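Local coordinates for protein taurocyamine kinase (Schistosoma mansoni, PDB 4WOD) that catalyses the reversible, magnesium-dependent transfer of a phosphate group between ATP and the guanidino compound taurocyamine, at residues F131-T136 / I265-S270; Y528-M533 / V566-F571; F546-D551 / L579-E584. The protein carries 4 engineered substitutions. All coordinates share one frame; numbering follows the deposited sequence.

Contact 1 (F131-T136 / I265-S270); sequences FGFGPT and ITFCPS. With ARG (arginine), chain B.
Phe133 and Phe267 form a buried aromatic contact between two loops of the first phosphagen kinase unit, one running from strand 117-126 to helix 139-154, the other carrying the predicted active-site Cys268. The two rings make an offset edge-to-face (T-shaped) pair, centroids 5.5 Å apart and planes at 83°, in which Phe267 presents its edge to the face of Phe133. The closest carbons are Phe133 CD2 and Phe267 CD1, at 3.6 Å. Further along, the Phe133 ring leans on the backbone of the second loop: Phe267 CA makes a CH-pi contact over its face, 4.1 Å from the centroid, while CG2 of Ile265 meets its rim near the ring plane, 4.2 Å from Phe133 CZ. Phe267 holds CG anti to the backbone N (chi1 180°), which carries its ring back along the Phe133 side chain, so that Phe267 CE1 also meets CD of Pro135 at 4.2 Å.

The cysteine loop is braced from within and from outside. Thr266 OG1 donates to Cys268 O at 2.8 Å, tying the chain across residues 266-268, and Asp223 accepts a hydrogen bond from Phe267 N. The Cys268 side chain points away from 131-136 and, with Ser270, belongs to the pocket where the guanidino compound arginine is bound beside Leu60, Leu61, Arg63 and Glu222. This is the cysteine loop of the phosphagen kinase active site, backed on the side away from Cys268 by the Phe133-Phe267 pair.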
loop_
_atom_site.group_PDB
_atom_site.type_symbol
_atom_site.label_atom_id
_atom_site.label_comp_id
_atom_site.label_asym_id
_atom_site.label_seq_id
_atom_site.Cartn_x
_atom_site.Cartn_y
_atom_site.Cartn_z
ATOM N N PHE A 131 -0.064 12.964 38.543
ATOM C CA PHE A 131 -1.405 13.352 38.096
ATOM C C PHE A 131 -1.929 12.334 37.107
ATOM O O PHE A 131 -1.165 11.810 36.322
ATOM C CB PHE A 131 -1.420 14.731 37.419
ATOM C CG PHE A 131 -1.066 15.866 38.331
ATOM C CD1 PHE A 131 -2.063 16.583 38.989
ATOM C CD2 PHE A 131 0.261 16.217 38.527
ATOM C CE1 PHE A 131 -1.749 17.640 39.818
ATOM C CE2 PHE A 131 0.593 17.280 39.370
ATOM C CZ PHE A 131 -0.413 17.987 40.015
ATOM N N GLY A 132 -3.234 12.079 37.139
ATOM C CA GLY A 132 -3.837 11.141 36.214
ATOM C C GLY A 132 -4.111 11.773 34.864
ATOM O O GLY A 132 -3.680 12.900 34.592
ATOM N N PHE A 133 -4.777 11.006 34.003
ATOM C CA PHE A 133 -5.269 11.494 32.730
ATOM C C PHE A 133 -6.770 11.737 32.873
ATOM O O PHE A 133 -7.310 11.571 33.964
ATOM C CB PHE A 133 -4.975 10.492 31.602
ATOM C CG PHE A 133 -3.502 10.347 31.274
ATOM C CD1 PHE A 133 -2.661 11.458 31.284
ATOM C CD2 PHE A 133 -2.962 9.099 30.968
ATOM C CE1 PHE A 133 -1.303 11.321 30.972
ATOM C CE2 PHE A 133 -1.615 8.944 30.665
ATOM C CZ PHE A 133 -0.774 10.048 30.659
ATOM N N GLY A 134 -7.421 12.117 31.770
ATOM C CA GLY A 134 -8.860 12.339 31.719
ATOM C C GLY A 134 -9.738 11.547 32.688
ATOM O O GLY A 134 -10.492 12.149 33.468
ATOM N N PRO A 135 -9.655 10.201 32.642
ATOM C CA PRO A 135 -10.516 9.329 33.453
ATOM C C PRO A 135 -10.243 9.348 34.955
ATOM O O PRO A 135 -11.101 8.910 35.715
ATOM C CB PRO A 135 -10.221 7.923 32.891
ATOM C CG PRO A 135 -9.749 8.175 31.488
ATOM C CD PRO A 135 -8.928 9.427 31.621
ATOM N N THR A 136 -9.078 9.826 35.379
ATOM C CA THR A 136 -8.727 9.717 36.782
ATOM C C THR A 136 -8.486 11.067 37.470
ATOM O O THR A 136 -8.327 11.117 38.688
ATOM C CB THR A 136 -7.451 8.822 36.996
ATOM O OG1 THR A 136 -6.435 9.194 36.057
ATOM C CG2 THR A 136 -7.782 7.332 36.830
ATOM N N ILE A 265 5.973 8.776 28.969
ATOM C CA ILE A 265 4.586 8.310 28.986
ATOM C C ILE A 265 3.667 9.343 28.336
ATOM O O ILE A 265 3.819 10.558 28.549
ATOM C CB ILE A 265 4.118 8.034 30.432
ATOM C CG1 ILE A 265 5.063 7.046 31.131
ATOM C CG2 ILE A 265 2.656 7.560 30.468
ATOM C CD1 ILE A 265 5.310 5.748 30.378
ATOM N N THR A 266 2.724 8.859 27.537
ATOM C CA THR A 266 1.701 9.718 26.946
ATOM C C THR A 266 0.347 9.058 27.093
ATOM O O THR A 266 0.285 7.866 27.378
ATOM C CB THR A 266 1.974 9.996 25.450
ATOM O OG1 THR A 266 2.250 8.748 24.785
ATOM C CG2 THR A 266 3.171 10.956 25.326
ATOM N N PHE A 267 -0.716 9.837 26.896
ATOM C CA PHE A 267 -2.102 9.330 26.991
ATOM C C PHE A 267 -2.391 8.265 25.931
ATOM O O PHE A 267 -3.019 7.238 26.209
ATOM C CB PHE A 267 -3.082 10.500 26.869
ATOM C CG PHE A 267 -4.542 10.116 26.945
ATOM C CD1 PHE A 267 -5.097 9.610 28.105
ATOM C CD2 PHE A 267 -5.372 10.315 25.849
ATOM C CE1 PHE A 267 -6.458 9.286 28.166
ATOM C CE2 PHE A 267 -6.721 10.003 25.909
ATOM C CZ PHE A 267 -7.258 9.484 27.067
ATOM N N CYS A 268 -1.929 8.506 24.714
ATOM C CA CYS A 268 -2.104 7.526 23.646
ATOM C C CYS A 268 -0.790 6.807 23.411
ATOM O O CYS A 268 0.267 7.452 23.368
ATOM C CB CYS A 268 -2.587 8.199 22.363
ATOM S SG CYS A 268 -2.754 7.080 20.967
ATOM N N PRO A 269 -0.839 5.469 23.280
ATOM C CA PRO A 269 0.368 4.660 23.071
ATOM C C PRO A 269 1.147 4.987 21.806
ATOM O O PRO A 269 2.328 4.650 21.762
ATOM C CB PRO A 269 -0.170 3.225 22.996
ATOM C CG PRO A 269 -1.431 3.257 23.821
ATOM C CD PRO A 269 -2.031 4.628 23.535
ATOM N N SER A 270 0.520 5.612 20.811
ATOM C CA SER A 270 1.220 5.900 19.555
ATOM C C SER A 270 2.347 6.923 19.719
ATOM O O SER A 270 3.295 6.946 18.921
ATOM C CB SER A 270 0.230 6.387 18.489
ATOM O OG SER A 270 -0.343 7.630 18.847
HETATM N N ARG B . -3.370 5.320 16.252
HETATM C CA ARG B . -4.350 5.891 17.135
HETATM C C ARG B . -5.740 5.284 17.129
HETATM O O ARG B . -6.338 5.086 16.043
HETATM C CB ARG B . -4.413 7.365 16.968
HETATM C CG ARG B . -3.341 8.066 17.731
HETATM C CD ARG B . -4.025 8.822 18.811
HETATM N NE ARG B . -3.066 9.542 19.593
HETATM C CZ ARG B . -3.197 10.802 19.898
HETATM N NH1 ARG B . -2.292 11.399 20.615
HETATM N NH2 ARG B . -4.229 11.464 19.455
HETATM O OXT ARG B . -6.091 5.032 18.291
#

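Contact 2 (Y528-M533 / V566-F571); sequences YPLTDM and VGRGIF
Leu530 reaches from the end of strand 525-529 over the backbone of 568-569, and its contacts can be followed outward from the main chain. Leu530 CB lies 3.3 Å from Arg568 O, the same carbonyl that receives Leu530 N at 2.8 Å. From CG the two methyls part: Leu530 CD1 settles 3.6 Å from CA of Gly569, and Leu530 CD2 meets Arg568 CB at 3.6 Å. Beyond these segments Phe548 and Trp564 also touch the leucine.

The strands here are the antiparallel pair at one margin of the catalytic domain's eight-stranded sheet, 525-529 being its outermost strand at that side. Tyr528 and Ile570 are a hydrogen-bonded pair: Tyr528 N gives to Ile570 O at 2.8 Å, and Ile570 N returns a bond to Tyr528 O at 3.1 Å. Next to it, Pro529 and Gly569 form a non-hydrogen-bonded pair, their CA atoms 4.2 Å apart.

Past the strand ends a water takes over, accepting from Thr531 OG1 and donating to Arg568 O, while CG2 of the threonine rests 3.6 Å from Val566 CA. The Arg568 side chain bends at chi2 (76°) back to its own segment, where NH1 bonds Val566 O; NH2 is held by the carbonyls of Gly560 and Arg562.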
loop_
_atom_site.group_PDB
_atom_site.type_symbol
_atom_site.label_atom_id
_atom_site.label_comp_id
_atom_site.label_asym_id
_atom_site.label_seq_id
_atom_site.Cartn_x
_atom_site.Cartn_y
_atom_site.Cartn_z
ATOM N N TYR A 528 -19.854 -7.506 -15.887
ATOM C CA TYR A 528 -19.941 -6.910 -14.554
ATOM C C TYR A 528 -18.841 -5.878 -14.350
ATOM O O TYR A 528 -17.725 -6.242 -13.984
ATOM C CB TYR A 528 -19.845 -7.973 -13.456
ATOM C CG TYR A 528 -20.878 -9.069 -13.576
ATOM C CD1 TYR A 528 -22.149 -8.922 -13.020
ATOM C CD2 TYR A 528 -20.592 -10.241 -14.272
ATOM C CE1 TYR A 528 -23.104 -9.926 -13.134
ATOM C CE2 TYR A 528 -21.539 -11.250 -14.395
ATOM C CZ TYR A 528 -22.789 -11.085 -13.824
ATOM O OH TYR A 528 -23.726 -12.089 -13.953
ATOM N N PRO A 529 -19.158 -4.597 -14.593
ATOM C CA PRO A 529 -18.166 -3.541 -14.367
ATOM C C PRO A 529 -17.799 -3.432 -12.899
ATOM O O PRO A 529 -18.689 -3.385 -12.047
ATOM C CB PRO A 529 -18.871 -2.262 -14.847
ATOM C CG PRO A 529 -20.325 -2.610 -14.970
ATOM C CD PRO A 529 -20.406 -4.090 -15.196
ATOM N N LEU A 530 -16.505 -3.388 -12.611
ATOM C CA LEU A 530 -16.051 -3.199 -11.243
ATOM C C LEU A 530 -16.571 -1.873 -10.641
ATOM O O LEU A 530 -16.672 -1.750 -9.418
ATOM C CB LEU A 530 -14.518 -3.260 -11.194
ATOM C CG LEU A 530 -13.860 -4.547 -10.680
ATOM C CD1 LEU A 530 -14.334 -5.771 -11.445
ATOM C CD2 LEU A 530 -12.326 -4.466 -10.709
ATOM N N THR A 531 -16.928 -0.907 -11.497
ATOM C CA THR A 531 -17.404 0.414 -11.050
ATOM C C THR A 531 -18.884 0.428 -10.707
ATOM O O THR A 531 -19.284 1.114 -9.783
ATOM C CB THR A 531 -17.172 1.523 -12.099
ATOM O OG1 THR A 531 -17.703 1.117 -13.365
ATOM C CG2 THR A 531 -15.713 1.807 -12.246
ATOM N N ASP A 532 -19.693 -0.342 -11.430
ATOM C CA ASP A 532 -21.153 -0.221 -11.348
ATOM C C ASP A 532 -21.824 -1.558 -11.133
ATOM O O ASP A 532 -22.770 -1.911 -11.834
ATOM C CB ASP A 532 -21.720 0.411 -12.622
ATOM C CG ASP A 532 -21.653 1.910 -12.593
ATOM O OD1 ASP A 532 -21.914 2.465 -11.503
ATOM O OD2 ASP A 532 -21.353 2.531 -13.644
ATOM N N MET A 533 -21.330 -2.312 -10.172
ATOM C CA MET A 533 -21.793 -3.670 -10.025
ATOM C C MET A 533 -22.840 -3.786 -8.940
ATOM O O MET A 533 -22.753 -3.122 -7.915
ATOM C CB MET A 533 -20.622 -4.593 -9.718
ATOM C CG MET A 533 -20.898 -6.011 -10.052
ATOM S SD MET A 533 -19.534 -7.012 -9.507
ATOM C CE MET A 533 -18.175 -6.289 -10.436
ATOM N N VAL A 566 -11.795 2.090 -12.381
ATOM C CA VAL A 566 -12.430 2.526 -13.619
ATOM C C VAL A 566 -12.001 1.683 -14.821
ATOM O O VAL A 566 -10.819 1.388 -14.995
ATOM C CB VAL A 566 -12.125 4.021 -13.883
ATOM C CG1 VAL A 566 -12.759 4.485 -15.176
ATOM C CG2 VAL A 566 -12.646 4.854 -12.732
ATOM N N GLY A 567 -12.972 1.304 -15.642
ATOM C CA GLY A 567 -12.727 0.530 -16.847
ATOM C C GLY A 567 -12.380 -0.939 -16.651
ATOM O O GLY A 567 -12.050 -1.624 -17.630
ATOM N N ARG A 568 -12.437 -1.424 -15.406
ATOM C CA ARG A 568 -12.194 -2.833 -15.108
ATOM C C ARG A 568 -13.499 -3.609 -14.930
ATOM O O ARG A 568 -14.493 -3.055 -14.470
ATOM C CB ARG A 568 -11.365 -3.014 -13.831
ATOM C CG ARG A 568 -9.866 -2.726 -13.951
ATOM C CD ARG A 568 -9.592 -1.239 -13.989
ATOM N NE ARG A 568 -8.200 -0.939 -13.659
ATOM C CZ ARG A 568 -7.777 0.231 -13.194
ATOM N NH1 ARG A 568 -8.648 1.221 -12.978
ATOM N NH2 ARG A 568 -6.490 0.401 -12.925
ATOM N N GLY A 569 -13.482 -4.900 -15.259
ATOM C CA GLY A 569 -14.670 -5.714 -15.068
ATOM C C GLY A 569 -14.456 -7.168 -15.430
ATOM O O GLY A 569 -13.411 -7.546 -15.952
ATOM N N ILE A 570 -15.462 -7.982 -15.127
ATOM C CA ILE A 570 -15.449 -9.396 -15.426
ATOM C C ILE A 570 -16.700 -9.738 -16.223
ATOM O O ILE A 570 -17.802 -9.345 -15.845
ATOM C CB ILE A 570 -15.397 -10.258 -14.138
ATOM C CG1 ILE A 570 -14.150 -9.916 -13.309
ATOM C CG2 ILE A 570 -15.421 -11.762 -14.489
ATOM C CD1 ILE A 570 -14.115 -10.603 -11.959
ATOM N N PHE A 571 -16.510 -10.476 -17.316
ATOM C CA PHE A 571 -17.598 -11.022 -18.131
ATOM C C PHE A 571 -17.593 -12.545 -18.005
ATOM O O PHE A 571 -16.537 -13.161 -17.961
ATOM C CB PHE A 571 -17.429 -10.612 -19.605
ATOM C CG PHE A 571 -18.390 -11.295 -20.560
ATOM C CD1 PHE A 571 -19.625 -10.738 -20.830
ATOM C CD2 PHE A 571 -18.032 -12.475 -21.211
ATOM C CE1 PHE A 571 -20.515 -11.355 -21.707
ATOM C CE2 PHE A 571 -18.913 -13.104 -22.104
ATOM C CZ PHE A 571 -20.153 -12.539 -22.348
HETATM O O HOH W 1 -15.698 -0.534 -14.335
#

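Contact 3 (F546-D551 / L579-E584); sequences FLFKND and LVWVCE
Trp581, on strand 578-582, and Phe546 and Phe548, on the loop leading to helix 553-558, make up the densely packed part of this contact. The indole NE1 donates to Leu547 O at 3.0 Å; the oxygen lies close to the ring plane, the donor 39° out of the carbonyl plane. This bond satisfies a buried indole nitrogen and ties the loop to the strand between Phe546 and Phe548. Phe546 crosses the indole at about a right angle, and Leu579 CD2 sits over one face of the Phe546 ring as a CH-pi contact, 3.7 Å from that ring's centroid.

With chi1 at -171°, opposite its N, Phe548 brings its ring up to strand 578-582, 41° from the indole plane, with Phe548 CD2 and Trp581 CD1 3.7 Å apart. The rim of Phe548 meets Val582 O and Cys583 O near the ring plane, and Phe548 CZ lies 3.5 Å from Glu584 CB.

Packing gives way to water at the exposed Lys549, a worked example of how a loop can lie on a sheet: there a water bridges the segments, donating to Lys549 O and Glu584 OE1. The other carboxylate oxygen, OE2, forms a salt bridge with Arg589, predicted to bind ATP, which also makes a cation-pi contact with Trp581. Both interactions are consistent with Glu584 and Trp581 forming a second shell that orients Arg589, and the carboxylate would probably offset part of its positive charge.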
loop_
_atom_site.group_PDB
_atom_site.type_symbol
_atom_site.label_atom_id
_atom_site.label_comp_id
_atom_site.label_asym_id
_atom_site.label_seq_id
_atom_site.Cartn_x
_atom_site.Cartn_y
_atom_site.Cartn_z
ATOM N N PHE A 546 -13.869 -15.659 -8.510
ATOM C CA PHE A 546 -13.636 -14.831 -9.685
ATOM C C PHE A 546 -13.257 -13.459 -9.155
ATOM O O PHE A 546 -14.097 -12.577 -9.034
ATOM C CB PHE A 546 -14.865 -14.752 -10.592
ATOM C CG PHE A 546 -15.277 -16.070 -11.183
ATOM C CD1 PHE A 546 -14.411 -17.152 -11.183
ATOM C CD2 PHE A 546 -16.543 -16.223 -11.745
ATOM C CE1 PHE A 546 -14.798 -18.368 -11.723
ATOM C CE2 PHE A 546 -16.933 -17.430 -12.293
ATOM C CZ PHE A 546 -16.062 -18.506 -12.283
ATOM N N LEU A 547 -11.987 -13.307 -8.801
ATOM C CA LEU A 547 -11.537 -12.113 -8.108
ATOM C C LEU A 547 -10.879 -11.132 -9.054
ATOM O O LEU A 547 -10.281 -11.506 -10.046
ATOM C CB LEU A 547 -10.553 -12.476 -6.989
ATOM C CG LEU A 547 -11.030 -13.532 -5.989
ATOM C CD1 LEU A 547 -9.861 -14.008 -5.136
ATOM C CD2 LEU A 547 -12.157 -12.977 -5.133
ATOM N N PHE A 548 -10.974 -9.859 -8.719
ATOM C CA PHE A 548 -10.264 -8.848 -9.463
ATOM C C PHE A 548 -10.012 -7.746 -8.440
ATOM O O PHE A 548 -10.804 -6.815 -8.288
ATOM C CB PHE A 548 -11.091 -8.408 -10.685
ATOM C CG PHE A 548 -10.350 -7.516 -11.659
ATOM C CD1 PHE A 548 -9.076 -7.055 -11.386
ATOM C CD2 PHE A 548 -10.927 -7.188 -12.881
ATOM C CE1 PHE A 548 -8.416 -6.247 -12.278
ATOM C CE2 PHE A 548 -10.260 -6.386 -13.786
ATOM C CZ PHE A 548 -9.001 -5.916 -13.474
ATOM N N LYS A 549 -8.924 -7.918 -7.696
ATOM C CA LYS A 549 -8.559 -7.006 -6.625
ATOM C C LYS A 549 -7.289 -6.236 -6.975
ATOM O O LYS A 549 -6.489 -6.678 -7.794
ATOM C CB LYS A 549 -8.358 -7.773 -5.314
ATOM C CG LYS A 549 -9.333 -8.920 -5.115
ATOM C CD LYS A 549 -9.012 -9.711 -3.854
ATOM C CE LYS A 549 -9.060 -8.833 -2.615
ATOM N NZ LYS A 549 -9.682 -9.558 -1.469
ATOM N N ASN A 550 -7.097 -5.091 -6.337
ATOM C CA ASN A 550 -5.866 -4.338 -6.512
ATOM C C ASN A 550 -4.874 -4.704 -5.424
ATOM O O ASN A 550 -4.493 -3.860 -4.625
ATOM C CB ASN A 550 -6.150 -2.828 -6.509
ATOM C CG ASN A 550 -6.889 -2.364 -5.258
ATOM O OD1 ASN A 550 -7.345 -3.173 -4.449
ATOM N ND2 ASN A 550 -7.008 -1.051 -5.101
ATOM N N ASP A 551 -4.459 -5.966 -5.390
ATOM C CA ASP A 551 -3.630 -6.452 -4.289
ATOM C C ASP A 551 -2.296 -7.100 -4.682
ATOM O O ASP A 551 -1.608 -7.627 -3.815
ATOM C CB ASP A 551 -4.421 -7.462 -3.462
ATOM C CG ASP A 551 -4.717 -8.729 -4.236
ATOM O OD1 ASP A 551 -4.654 -8.690 -5.487
ATOM O OD2 ASP A 551 -5.016 -9.763 -3.598
ATOM N N LEU A 579 -15.131 -16.839 -19.868
ATOM C CA LEU A 579 -15.000 -15.637 -19.047
ATOM C C LEU A 579 -13.973 -14.707 -19.672
ATOM O O LEU A 579 -13.066 -15.173 -20.346
ATOM C CB LEU A 579 -14.566 -15.981 -17.617
ATOM C CG LEU A 579 -15.174 -17.227 -16.948
ATOM C CD1 LEU A 579 -14.267 -18.409 -17.227
ATOM C CD2 LEU A 579 -15.369 -17.014 -15.449
ATOM N N VAL A 580 -14.122 -13.405 -19.433
ATOM C CA VAL A 580 -13.147 -12.424 -19.896
ATOM C C VAL A 580 -12.870 -11.437 -18.764
ATOM O O VAL A 580 -13.796 -10.864 -18.202
ATOM C CB VAL A 580 -13.622 -11.640 -21.150
ATOM C CG1 VAL A 580 -12.476 -10.761 -21.689
ATOM C CG2 VAL A 580 -14.125 -12.592 -22.258
ATOM N N TRP A 581 -11.601 -11.271 -18.407
ATOM C CA TRP A 581 -11.221 -10.212 -17.469
ATOM C C TRP A 581 -10.822 -8.984 -18.278
ATOM O O TRP A 581 -9.964 -9.074 -19.158
ATOM C CB TRP A 581 -10.054 -10.650 -16.582
ATOM C CG TRP A 581 -10.427 -11.190 -15.235
ATOM C CD1 TRP A 581 -10.128 -10.642 -14.012
ATOM C CD2 TRP A 581 -11.159 -12.395 -14.965
ATOM N NE1 TRP A 581 -10.638 -11.433 -13.002
ATOM C CE2 TRP A 581 -11.270 -12.514 -13.562
ATOM C CE3 TRP A 581 -11.735 -13.381 -15.775
ATOM C CZ2 TRP A 581 -11.934 -13.584 -12.952
ATOM C CZ3 TRP A 581 -12.388 -14.447 -15.167
ATOM C CH2 TRP A 581 -12.486 -14.536 -13.771
ATOM N N VAL A 582 -11.405 -7.837 -17.961
ATOM C CA VAL A 582 -11.182 -6.636 -18.759
ATOM C C VAL A 582 -10.202 -5.703 -18.051
ATOM O O VAL A 582 -10.430 -5.290 -16.909
ATOM C CB VAL A 582 -12.505 -5.910 -19.051
ATOM C CG1 VAL A 582 -12.255 -4.638 -19.842
ATOM C CG2 VAL A 582 -13.446 -6.835 -19.833
ATOM N N CYS A 583 -9.089 -5.432 -18.728
ATOM C CA CYS A 583 -8.126 -4.426 -18.297
ATOM C C CYS A 583 -7.464 -4.684 -16.937
ATOM O O CYS A 583 -7.313 -3.752 -16.126
ATOM C CB CYS A 583 -8.793 -3.047 -18.266
ATOM S SG CYS A 583 -7.595 -1.695 -18.311
ATOM N N GLU A 584 -7.053 -5.919 -16.683
ATOM C CA GLU A 584 -6.217 -6.202 -15.513
ATOM C C GLU A 584 -4.744 -5.912 -15.848
ATOM O O GLU A 584 -4.284 -4.767 -15.716
ATOM C CB GLU A 584 -6.385 -7.645 -15.035
ATOM C CG GLU A 584 -5.657 -7.908 -13.737
ATOM C CD GLU A 584 -6.001 -9.253 -13.130
ATOM O OE1 GLU A 584 -6.383 -9.275 -11.938
ATOM O OE2 GLU A 584 -5.888 -10.280 -13.843
HETATM O O HOH W 2 -5.307 -7.758 -9.759
#

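Overall arrangement
Contacts 2 and 3 are one continuous piece of sheet and loop, their centres 9 Å apart and their segments alternating along the chain. Strands 569-573 and 578-582 run side by side, Phe571 O and Gly569 O probably accepting hydrogen bonds from Val580 N and Val582 N respectively, while Phe548 CZ of contact 3 packs on Arg568 CG of contact 2 at 3.3 Å. Contact 1 belongs to the other unit of this duplicated kinase, across the centre of the chain, its centre about 48 Å from that of contact 2 and 47 Å from that of contact 3. Its segment 265-270 supplies Cys268 and Ser270 to the pocket holding arginine, whereas contact 3 adjoins predicted ATP-binding residues of the second unit.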